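Local structure of malonate decarboxylase subunit alpha (Acinetobacter baumannii ATCC 17978, 6MPR) at residues A[433-438]-A[476-481]; A[368-373]-A[444-449]; A[209-214]-A[345-350]. The protein probably acts as the acyl-carrier-protein transferase subunit of a malonate decarboxylase complex, exchanging the acetyl group on the carrier protein for malonate. One frame throughout, in Å; residues are numbered along the deposited sequence. Where two conformers were deposited one is given.

Contact 1. Residues A[433-438]-A[476-481]; sequences MVETFQ and LTEEGI
Leu-476 and Met-433 sit next to each other on parallel strands, the two ends of a beta-alpha-beta crossover that leaves strand 429-433, passes through helix 450-458 and returns as strand 474-477. The carbonyl of Leu-476 takes the amide of Val-434, N to O 2.8 Å. Both side chains lie on the same face of the sheet, side by side, CG of Met-433 at 3.7 Å from CD2 of Leu-476. The extended methionine, its CG anti to the backbone N (chi1 173°), runs on to helices 244-261 and 272-287, where Met-249 and Ile-277 receive it.

CA of Thr-477 approaches the carbonyl O of Val-434, at 3.1 Å, in a CA-H...O contact, while CB packs against CG2 of Thr-436. Its OG1 accepts the amide of Glu-479 (2.9 Å to N), an ST turn, and also bonds to the carbonyl of Val-500.

The end of Glu-478 turns to the other segment. Bent at chi2 (-85°), the side chain crosses that of Thr-436 at about a right angle and brings its carboxylate to it. Both oxygens use syn lone pairs: OE1 accepts Thr-436 N at 2.9 Å, and OE2 accepts the Thr-436 hydroxyl, OG1, at a short 2.5 Å. Water 1 donates a third bond to this carboxylate, 2.9 Å to OE2, and accepts from Phe-437 N.

Glu-479 completes the two-residue turn of the hairpin into strand 480-482, and Arg-534 bonds to the carbonyl of Glu-478. The turn is closed by a pair of backbone bonds: Thr-477 N to Gly-480 O, and Gly-480 N to Thr-477 O at 3.2 Å.

Contact 2. Residues A[368-373]-A[444-449]; sequences TLQVDG and TFVDRL
The Phe-445 ring meets Val-371 obliquely: CG1 of the valine comes to 3.7 Å from CE1, and its CB stays close to the same CD1-CE1 bond. The two side chains lie alongside one another and point the same way. The second flat group is the amide of Gln-370, whose side chain crosses that of Val-446 at about a right angle, with NE2 near methyl CG1 and CD near CG2. Its OE1 lies 3.5 Å from Leu-449 CA and accepts the amide of Asp-450 just beyond. The third is the Asp-372 carboxylate. Chi1 of 76° sets CG between the backbone N and the carbonyl carbon, and from there OD1 takes the amides of Met-374 and His-376. OD2 accepts from water 2 at 2.8 Å, and this water in turn accepts from Leu-449 N.

Between these groups the backbones run in the same direction and are joined at a single bridge. Val-371 supplies both halves: its N donates to Thr-444 O at 2.9 Å, and its O receives Val-446 N at 3.0 Å, so Phe-445 is straddled. Leu-449 then curls back, its CD2 at 3.6 Å from Gln-370 CB. Water 3 links Gly-373 N to the carbonyl of Asp-447.

Strand 370-371 pairs on with strand 377-378, through Gln-370 and Ser-378, so the bridge fastens this small hairpin to the connection that leads into helix 450-458. Arg-448 forms a salt bridge with Asp-453 of that helix and a hydrogen bond to Thr-419 of the second subunit, whose Leu-423 packs on Asp-372. The Phe-445 side chain packs on Leu-475 and Thr-477 of strand 474-477 and on Ile-506 of helix 505-508.

Contact 3. Residues A[209-214]-A[345-350]; sequences LPRVDI and ALRSNR
Asp-213 and Arg-347 form the salt bridge that crosses this contact, OD1 to NH1 at 2.9 Å, the two side chains running antiparallel alongside each other. A second salt bridge lies within residues 209-214: Arg-211 NE donates to the same OD1, also at 2.9 Å, and OD1 lies in the plane of the Arg-211 guanidinium. The two arginines come from different sides of this oxygen, Arg-211 on the syn side and Arg-347 on the anti side, each somewhat out of the carboxylate plane. Arg-211 NH1 has a further ionic partner in Asp-343, and Arg-347 NE pairs with Glu-186 of the second subunit.

The hydrogen bonds to uncharged acceptors across the contact use NH1 and NH2 of Arg-211. The bond from NH2 to Leu-346 O, 2.9 Å, is nearly straight at its hydrogen (177°). That from NH1 to Ala-345 O, also 2.9 Å, is more bent (148°), with NH1 above the carbonyl plane. The side chain is extended from CG to NE, which carries the guanidinium across to these consecutive carbonyls. Water 4 adds a bridge, donating to Asp-213 O and accepting from Arg-347 NH2 at 3.0 Å. OD2 of Asp-213 takes the amides of Thr-174 and Gly-175, beside the classic beta bulge that Asp-213 and Ile-214 make opposite Ile-172.

Packing is modest. Arg-347 CB lies 3.4 Å from Arg-211 NH2, and Phe-190 of the second subunit touches both arginines.

With both carboxylate oxygens met by donors, two of them cationic, this buried aspartate is probably held firmly as the anion, and its charge would offset part of the positive charge of the two arginines.

How the contacts relate
Contacts 1 and 2 are neighbours, their centres about 12 Å apart, and their segments alternate along the chain: 368-373, 433-438, 444-449, 476-481. They meet at Thr-444, which bonds to the carbonyls of Glu-435 and Thr-436, so together they tie together the connections that leave the C-terminal ends of the central strands 363-366, 429-433 and 474-477 of the mixed sheet. Contact 3 closes earlier in the sequence and lies across the chain's centre, about 39 and 41 Å away between centres. It links the loop before strand 221-224 of the parallel sheet to the loop leading into helix 350-359. Contacts 2 and 3 both touch the second subunit, so the dimer interface draws on widely separated regions.

Contact 1. Residues A[433-438]-A[476-481]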
loop_
_atom_site.group_PDB
_atom_site.type_symbol
_atom_site.label_atom_id
_atom_site.label_comp_id
_atom_site.label_asym_id
_atom_site.label_seq_id
_atom_site.Cartn_x
_atom_site.Cartn_y
_atom_site.Cartn_z
ATOM N N MET A 433 -9.461 -5.729 20.863
ATOM C CA MET A 433 -10.271 -6.737 21.548
ATOM C C MET A 433 -9.334 -7.481 22.489
ATOM O O MET A 433 -8.539 -8.319 22.053
ATOM C CB MET A 433 -10.931 -7.681 20.542
ATOM C CG MET A 433 -11.659 -8.850 21.154
ATOM S SD MET A 433 -12.345 -9.860 19.811
ATOM C CE MET A 433 -13.523 -10.818 20.707
ATOM N N VAL A 434 -9.430 -7.177 23.783
ATOM C CA VAL A 434 -8.403 -7.540 24.746
ATOM C C VAL A 434 -9.072 -7.830 26.093
ATOM O O VAL A 434 -9.995 -7.113 26.495
ATOM C CB VAL A 434 -7.379 -6.373 24.769
ATOM C CG1 VAL A 434 -7.519 -5.498 25.982
ATOM C CG2 VAL A 434 -5.943 -6.870 24.488
ATOM N N GLU A 435 -8.628 -8.883 26.780
ATOM C CA GLU A 435 -9.090 -9.087 28.145
ATOM C C GLU A 435 -8.361 -8.119 29.078
ATOM O O GLU A 435 -7.282 -7.606 28.765
ATOM C CB GLU A 435 -8.881 -10.533 28.611
ATOM C CG GLU A 435 -9.572 -11.585 27.749
ATOM C CD GLU A 435 -9.094 -12.999 28.038
ATOM O OE1 GLU A 435 -9.224 -13.452 29.197
ATOM O OE2 GLU A 435 -8.575 -13.646 27.102
ATOM N N THR A 436 -8.979 -7.846 30.225
ATOM C CA THR A 436 -8.420 -6.816 31.098
ATOM C C THR A 436 -7.111 -7.257 31.744
ATOM O O THR A 436 -6.271 -6.412 32.072
ATOM C CB THR A 436 -9.449 -6.396 32.153
ATOM O OG1 THR A 436 -9.865 -7.528 32.936
ATOM C CG2 THR A 436 -10.651 -5.775 31.448
ATOM N N PHE A 437 -6.896 -8.558 31.900
ATOM C CA PHE A 437 -5.616 -9.074 32.360
ATOM C C PHE A 437 -5.090 -10.099 31.372
ATOM O O PHE A 437 -5.862 -10.856 30.776
ATOM C CB PHE A 437 -5.712 -9.696 33.757
ATOM C CG PHE A 437 -5.820 -8.682 34.850
ATOM C CD1 PHE A 437 -7.036 -8.063 35.116
ATOM C CD2 PHE A 437 -4.711 -8.336 35.602
ATOM C CE1 PHE A 437 -7.140 -7.130 36.120
ATOM C CE2 PHE A 437 -4.806 -7.398 36.604
ATOM C CZ PHE A 437 -6.015 -6.792 36.868
ATOM N N GLN A 438 -3.770 -10.092 31.207
ATOM C CA GLN A 438 -3.090 -10.949 30.255
ATOM C C GLN A 438 -2.843 -12.333 30.848
ATOM O O GLN A 438 -3.042 -12.579 32.041
ATOM C CB GLN A 438 -1.767 -10.315 29.829
ATOM C CG GLN A 438 -1.934 -9.159 28.870
ATOM C CD GLN A 438 -2.649 -9.579 27.600
ATOM O OE1 GLN A 438 -2.359 -10.632 27.034
ATOM N NE2 GLN A 438 -3.596 -8.764 27.154
ATOM N N LEU A 476 -12.868 -3.324 23.054
ATOM C CA LEU A 476 -13.724 -4.443 23.438
ATOM C C LEU A 476 -12.988 -5.313 24.449
ATOM O O LEU A 476 -11.928 -5.866 24.133
ATOM C CB LEU A 476 -14.108 -5.259 22.203
ATOM C CG LEU A 476 -14.685 -6.646 22.434
ATOM C CD1 LEU A 476 -15.931 -6.547 23.292
ATOM C CD2 LEU A 476 -14.982 -7.299 21.089
ATOM N N THR A 477 -13.548 -5.435 25.657
ATOM C CA THR A 477 -13.004 -6.303 26.700
ATOM C C THR A 477 -14.081 -7.280 27.148
ATOM O O THR A 477 -15.221 -7.243 26.668
ATOM C CB THR A 477 -12.503 -5.510 27.920
ATOM O OG1 THR A 477 -13.631 -5.061 28.687
ATOM C CG2 THR A 477 -11.661 -4.317 27.504
ATOM N N GLU A 478 -13.733 -8.139 28.112
ATOM C CA GLU A 478 -14.747 -9.016 28.681
ATOM C C GLU A 478 -15.787 -8.239 29.482
ATOM O O GLU A 478 -16.829 -8.803 29.834
ATOM C CB GLU A 478 -14.083 -10.116 29.527
ATOM C CG GLU A 478 -13.660 -9.724 30.944
ATOM C CD GLU A 478 -12.288 -9.079 31.024
ATOM O OE1 GLU A 478 -11.740 -8.669 29.974
ATOM O OE2 GLU A 478 -11.756 -8.975 32.158
ATOM N N GLU A 479 -15.551 -6.949 29.726
ATOM C CA GLU A 479 -16.509 -6.082 30.397
ATOM C C GLU A 479 -17.504 -5.417 29.454
ATOM O O GLU A 479 -18.604 -5.069 29.885
ATOM C CB GLU A 479 -15.758 -5.002 31.180
ATOM C CG GLU A 479 -14.935 -5.555 32.318
ATOM C CD GLU A 479 -15.797 -5.864 33.519
ATOM O OE1 GLU A 479 -16.060 -4.924 34.307
ATOM O OE2 GLU A 479 -16.228 -7.031 33.657
ATOM N N GLY A 480 -17.162 -5.221 28.188
ATOM C CA GLY A 480 -18.059 -4.552 27.271
ATOM C C GLY A 480 -17.279 -3.805 26.201
ATOM O O GLY A 480 -16.093 -4.033 26.018
ATOM N N ILE A 481 -17.979 -2.917 25.492
ATOM C CA ILE A 481 -17.399 -2.154 24.391
ATOM C C ILE A 481 -17.440 -0.677 24.752
ATOM O O ILE A 481 -18.481 -0.163 25.173
ATOM C CB ILE A 481 -18.142 -2.385 23.062
ATOM C CG1 ILE A 481 -18.190 -3.869 22.691
ATOM C CG2 ILE A 481 -17.482 -1.588 21.931
ATOM C CD1 ILE A 481 -19.124 -4.151 21.533
HETATM O O HOH W 1 -9.310 -10.570 32.352
#

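Contact 2. Residues A[368-373]-A[444-449]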
loop_
_atom_site.group_PDB
_atom_site.type_symbol
_atom_site.label_atom_id
_atom_site.label_comp_id
_atom_site.label_asym_id
_atom_site.label_seq_id
_atom_site.Cartn_x
_atom_site.Cartn_y
_atom_site.Cartn_z
ATOM N N THR A 368 -3.562 -6.946 21.943
ATOM C CA THR A 368 -2.315 -6.291 22.305
ATOM C C THR A 368 -1.986 -6.678 23.736
ATOM O O THR A 368 -2.833 -7.217 24.454
ATOM C CB THR A 368 -2.447 -4.786 22.165
ATOM O OG1 THR A 368 -1.216 -4.168 22.520
ATOM C CG2 THR A 368 -3.514 -4.286 23.094
ATOM N N LEU A 369 -0.740 -6.423 24.153
ATOM C CA LEU A 369 -0.434 -6.759 25.539
ATOM C C LEU A 369 -0.699 -5.605 26.489
ATOM O O LEU A 369 -1.096 -5.840 27.634
ATOM C CB LEU A 369 1.024 -7.216 25.703
ATOM C CG LEU A 369 1.392 -8.532 25.024
ATOM C CD1 LEU A 369 2.842 -8.891 25.343
ATOM C CD2 LEU A 369 0.433 -9.641 25.444
ATOM N N GLN A 370 -0.458 -4.362 26.052
ATOM C CA GLN A 370 -0.610 -3.195 26.914
ATOM C C GLN A 370 -1.397 -2.097 26.210
ATOM O O GLN A 370 -1.262 -1.901 25.002
ATOM C CB GLN A 370 0.745 -2.642 27.347
ATOM C CG GLN A 370 1.463 -3.493 28.387
ATOM C CD GLN A 370 2.620 -2.745 29.024
ATOM O OE1 GLN A 370 3.156 -1.805 28.433
ATOM N NE2 GLN A 370 2.976 -3.126 30.247
ATOM N N VAL A 371 -2.228 -1.404 26.980
ATOM C CA VAL A 371 -3.055 -0.293 26.516
ATOM C C VAL A 371 -3.022 0.749 27.623
ATOM O O VAL A 371 -3.243 0.410 28.788
ATOM C CB VAL A 371 -4.506 -0.733 26.230
ATOM C CG1 VAL A 371 -5.377 0.443 25.771
ATOM C CG2 VAL A 371 -4.532 -1.845 25.189
ATOM N N ASP A 372 -2.725 2.002 27.284
ATOM C CA ASP A 372 -2.714 3.029 28.313
ATOM C C ASP A 372 -4.031 3.817 28.304
ATOM O O ASP A 372 -4.977 3.496 27.577
ATOM C CB ASP A 372 -1.465 3.917 28.190
ATOM C CG ASP A 372 -1.532 4.939 27.059
ATOM O OD1 ASP A 372 -2.554 5.053 26.362
ATOM O OD2 ASP A 372 -0.523 5.668 26.896
ATOM N N GLY A 373 -4.101 4.844 29.158
ATOM C CA GLY A 373 -5.348 5.565 29.392
ATOM C C GLY A 373 -5.856 6.359 28.201
ATOM O O GLY A 373 -7.027 6.763 28.190
ATOM N N THR A 444 -3.650 -5.632 31.378
ATOM C CA THR A 444 -3.551 -5.074 30.040
ATOM C C THR A 444 -3.534 -3.558 30.087
ATOM O O THR A 444 -2.746 -2.906 29.385
ATOM C CB THR A 444 -4.717 -5.547 29.183
ATOM O OG1 THR A 444 -4.713 -6.978 29.139
ATOM C CG2 THR A 444 -4.594 -4.973 27.792
ATOM N N PHE A 445 -4.378 -2.985 30.922
ATOM C CA PHE A 445 -4.511 -1.543 31.016
ATOM C C PHE A 445 -3.536 -1.027 32.066
ATOM O O PHE A 445 -3.568 -1.464 33.225
ATOM C CB PHE A 445 -5.967 -1.184 31.319
ATOM C CG PHE A 445 -6.890 -1.548 30.200
ATOM C CD1 PHE A 445 -7.000 -0.725 29.086
ATOM C CD2 PHE A 445 -7.584 -2.750 30.216
ATOM C CE1 PHE A 445 -7.820 -1.065 28.028
ATOM C CE2 PHE A 445 -8.401 -3.104 29.154
ATOM C CZ PHE A 445 -8.525 -2.255 28.061
ATOM N N VAL A 446 -2.646 -0.129 31.640
ATOM C CA VAL A 446 -1.558 0.390 32.462
ATOM C C VAL A 446 -1.525 1.907 32.355
ATOM O O VAL A 446 -1.878 2.481 31.322
ATOM C CB VAL A 446 -0.188 -0.179 32.043
ATOM C CG1 VAL A 446 -0.133 -1.681 32.272
ATOM C CG2 VAL A 446 0.102 0.174 30.581
ATOM N N ASP A 447 -1.068 2.557 33.431
ATOM C CA ASP A 447 -0.888 4.005 33.392
ATOM C C ASP A 447 0.209 4.414 32.415
ATOM O O ASP A 447 0.117 5.479 31.789
ATOM C CB ASP A 447 -0.561 4.533 34.790
ATOM C CG ASP A 447 -1.736 4.438 35.748
ATOM O OD1 ASP A 447 -2.895 4.540 35.291
ATOM O OD2 ASP A 447 -1.496 4.271 36.964
ATOM N N ARG A 448 1.246 3.595 32.269
ATOM C CA ARG A 448 2.389 3.930 31.430
ATOM C C ARG A 448 2.826 2.697 30.654
ATOM O O ARG A 448 3.114 1.655 31.253
ATOM C CB ARG A 448 3.552 4.452 32.288
ATOM C CG ARG A 448 4.850 4.734 31.554
ATOM C CD ARG A 448 5.979 4.959 32.556
ATOM N NE ARG A 448 7.260 5.273 31.913
ATOM C CZ ARG A 448 7.623 6.501 31.561
ATOM N NH1 ARG A 448 6.802 7.524 31.790
ATOM N NH2 ARG A 448 8.800 6.711 30.980
ATOM N N LEU A 449 2.875 2.816 29.328
ATOM C CA LEU A 449 3.359 1.719 28.500
ATOM C C LEU A 449 4.831 1.429 28.777
ATOM O O LEU A 449 5.653 2.347 28.871
ATOM C CB LEU A 449 3.177 2.050 27.020
ATOM C CG LEU A 449 1.773 2.165 26.435
ATOM C CD1 LEU A 449 1.863 2.471 24.955
ATOM C CD2 LEU A 449 0.953 0.889 26.664
HETATM O O HOH W 2 1.878 5.303 28.287
HETATM O O HOH W 3 -2.287 6.286 30.986
#

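Contact 3. Residues A[209-214]-A[345-350]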
loop_
_atom_site.group_PDB
_atom_site.type_symbol
_atom_site.label_atom_id
_atom_site.label_comp_id
_atom_site.label_asym_id
_atom_site.label_seq_id
_atom_site.Cartn_x
_atom_site.Cartn_y
_atom_site.Cartn_z
ATOM N N LEU A 209 7.045 -26.717 -13.955
ATOM C CA LEU A 209 6.600 -25.938 -12.812
ATOM C C LEU A 209 5.079 -25.838 -12.824
ATOM O O LEU A 209 4.477 -25.682 -13.888
ATOM C CB LEU A 209 7.186 -24.528 -12.826
ATOM C CG LEU A 209 8.693 -24.318 -12.910
ATOM C CD1 LEU A 209 8.986 -22.818 -12.868
ATOM C CD2 LEU A 209 9.383 -24.987 -11.778
ATOM N N PRO A 210 4.437 -25.921 -11.666
ATOM C CA PRO A 210 2.985 -25.683 -11.625
ATOM C C PRO A 210 2.607 -24.337 -12.226
ATOM O O PRO A 210 1.665 -24.247 -13.026
ATOM C CB PRO A 210 2.678 -25.784 -10.128
ATOM C CG PRO A 210 3.729 -26.794 -9.631
ATOM C CD PRO A 210 4.971 -26.381 -10.375
ATOM N N ARG A 211 3.368 -23.299 -11.892
ATOM C CA ARG A 211 3.299 -22.008 -12.563
ATOM C C ARG A 211 4.598 -21.276 -12.267
ATOM O O ARG A 211 5.372 -21.677 -11.390
ATOM C CB ARG A 211 2.094 -21.198 -12.089
ATOM C CG ARG A 211 2.149 -20.873 -10.597
ATOM C CD ARG A 211 0.928 -20.063 -10.146
ATOM N NE ARG A 211 1.070 -19.614 -8.768
ATOM C CZ ARG A 211 0.340 -20.049 -7.751
ATOM N NH1 ARG A 211 -0.621 -20.956 -7.954
ATOM N NH2 ARG A 211 0.567 -19.564 -6.531
ATOM N N VAL A 212 4.809 -20.165 -12.971
ATOM C CA VAL A 212 5.930 -19.272 -12.706
ATOM C C VAL A 212 5.416 -18.131 -11.841
ATOM O O VAL A 212 4.574 -17.340 -12.282
ATOM C CB VAL A 212 6.563 -18.735 -14.004
ATOM C CG1 VAL A 212 7.704 -17.788 -13.662
ATOM C CG2 VAL A 212 7.076 -19.886 -14.885
ATOM N N ASP A 213 5.922 -18.043 -10.614
ATOM C CA ASP A 213 5.610 -16.931 -9.723
ATOM C C ASP A 213 6.666 -15.842 -9.755
ATOM O O ASP A 213 6.335 -14.663 -9.565
ATOM C CB ASP A 213 5.467 -17.440 -8.290
ATOM C CG ASP A 213 4.210 -18.254 -8.086
ATOM O OD1 ASP A 213 3.122 -17.690 -8.279
ATOM O OD2 ASP A 213 4.297 -19.444 -7.727
ATOM N N ILE A 214 7.928 -16.213 -9.970
ATOM C CA ILE A 214 9.026 -15.266 -10.105
ATOM C C ILE A 214 9.702 -15.604 -11.424
ATOM O O ILE A 214 10.246 -16.702 -11.572
ATOM C CB ILE A 214 10.048 -15.371 -8.959
ATOM C CG1 ILE A 214 9.383 -15.219 -7.582
ATOM C CG2 ILE A 214 11.174 -14.353 -9.158
ATOM C CD1 ILE A 214 8.822 -13.844 -7.320
ATOM N N ALA A 345 -3.408 -24.247 -7.202
ATOM C CA ALA A 345 -2.912 -23.929 -5.865
ATOM C C ALA A 345 -3.078 -22.445 -5.505
ATOM O O ALA A 345 -3.025 -21.559 -6.367
ATOM C CB ALA A 345 -1.436 -24.318 -5.742
ATOM N N LEU A 346 -3.260 -22.195 -4.202
ATOM C CA LEU A 346 -3.311 -20.846 -3.650
ATOM C C LEU A 346 -2.177 -19.968 -4.175
ATOM O O LEU A 346 -1.045 -20.427 -4.344
ATOM C CB LEU A 346 -3.219 -20.920 -2.120
ATOM C CG LEU A 346 -3.153 -19.625 -1.294
ATOM C CD1 LEU A 346 -4.458 -18.827 -1.409
ATOM C CD2 LEU A 346 -2.802 -19.896 0.191
ATOM N N ARG A 347 -2.488 -18.688 -4.405
ATOM C CA ARG A 347 -1.487 -17.638 -4.628
ATOM C C ARG A 347 -1.674 -16.607 -3.518
ATOM O O ARG A 347 -2.585 -15.773 -3.576
ATOM C CB ARG A 347 -1.636 -17.009 -6.018
ATOM C CG ARG A 347 -1.008 -15.644 -6.221
ATOM C CD ARG A 347 0.423 -15.673 -6.793
ATOM N NE ARG A 347 0.881 -14.300 -7.042
ATOM C CZ ARG A 347 2.085 -13.948 -7.494
ATOM N NH1 ARG A 347 3.012 -14.869 -7.778
ATOM N NH2 ARG A 347 2.363 -12.661 -7.660
ATOM N N SER A 348 -0.851 -16.701 -2.480
ATOM C CA SER A 348 -0.810 -15.631 -1.502
ATOM C C SER A 348 0.010 -14.474 -2.056
ATOM O O SER A 348 0.750 -14.606 -3.035
ATOM C CB SER A 348 -0.197 -16.114 -0.198
ATOM O OG SER A 348 1.047 -16.728 -0.449
ATOM N N ASN A 349 -0.145 -13.318 -1.423
ATOM C CA ASN A 349 0.613 -12.147 -1.831
ATOM C C ASN A 349 0.529 -11.180 -0.653
ATOM O O ASN A 349 -0.473 -10.480 -0.512
ATOM C CB ASN A 349 0.031 -11.558 -3.112
ATOM C CG ASN A 349 0.828 -10.387 -3.649
ATOM O OD1 ASN A 349 1.414 -9.613 -2.888
ATOM N ND2 ASN A 349 0.834 -10.237 -4.979
ATOM N N ARG A 350 1.567 -11.165 0.193
ATOM C CA ARG A 350 1.456 -10.396 1.436
ATOM C C ARG A 350 1.353 -8.901 1.156
ATOM O O ARG A 350 0.572 -8.196 1.812
ATOM C CB ARG A 350 2.627 -10.704 2.387
ATOM C CG ARG A 350 2.622 -9.813 3.659
ATOM C CD ARG A 350 3.434 -10.415 4.813
ATOM N NE ARG A 350 2.684 -11.475 5.488
ATOM C CZ ARG A 350 2.983 -12.770 5.445
ATOM N NH1 ARG A 350 4.047 -13.190 4.781
ATOM N NH2 ARG A 350 2.223 -13.660 6.080
HETATM O O HOH W 4 5.017 -12.293 -8.939
#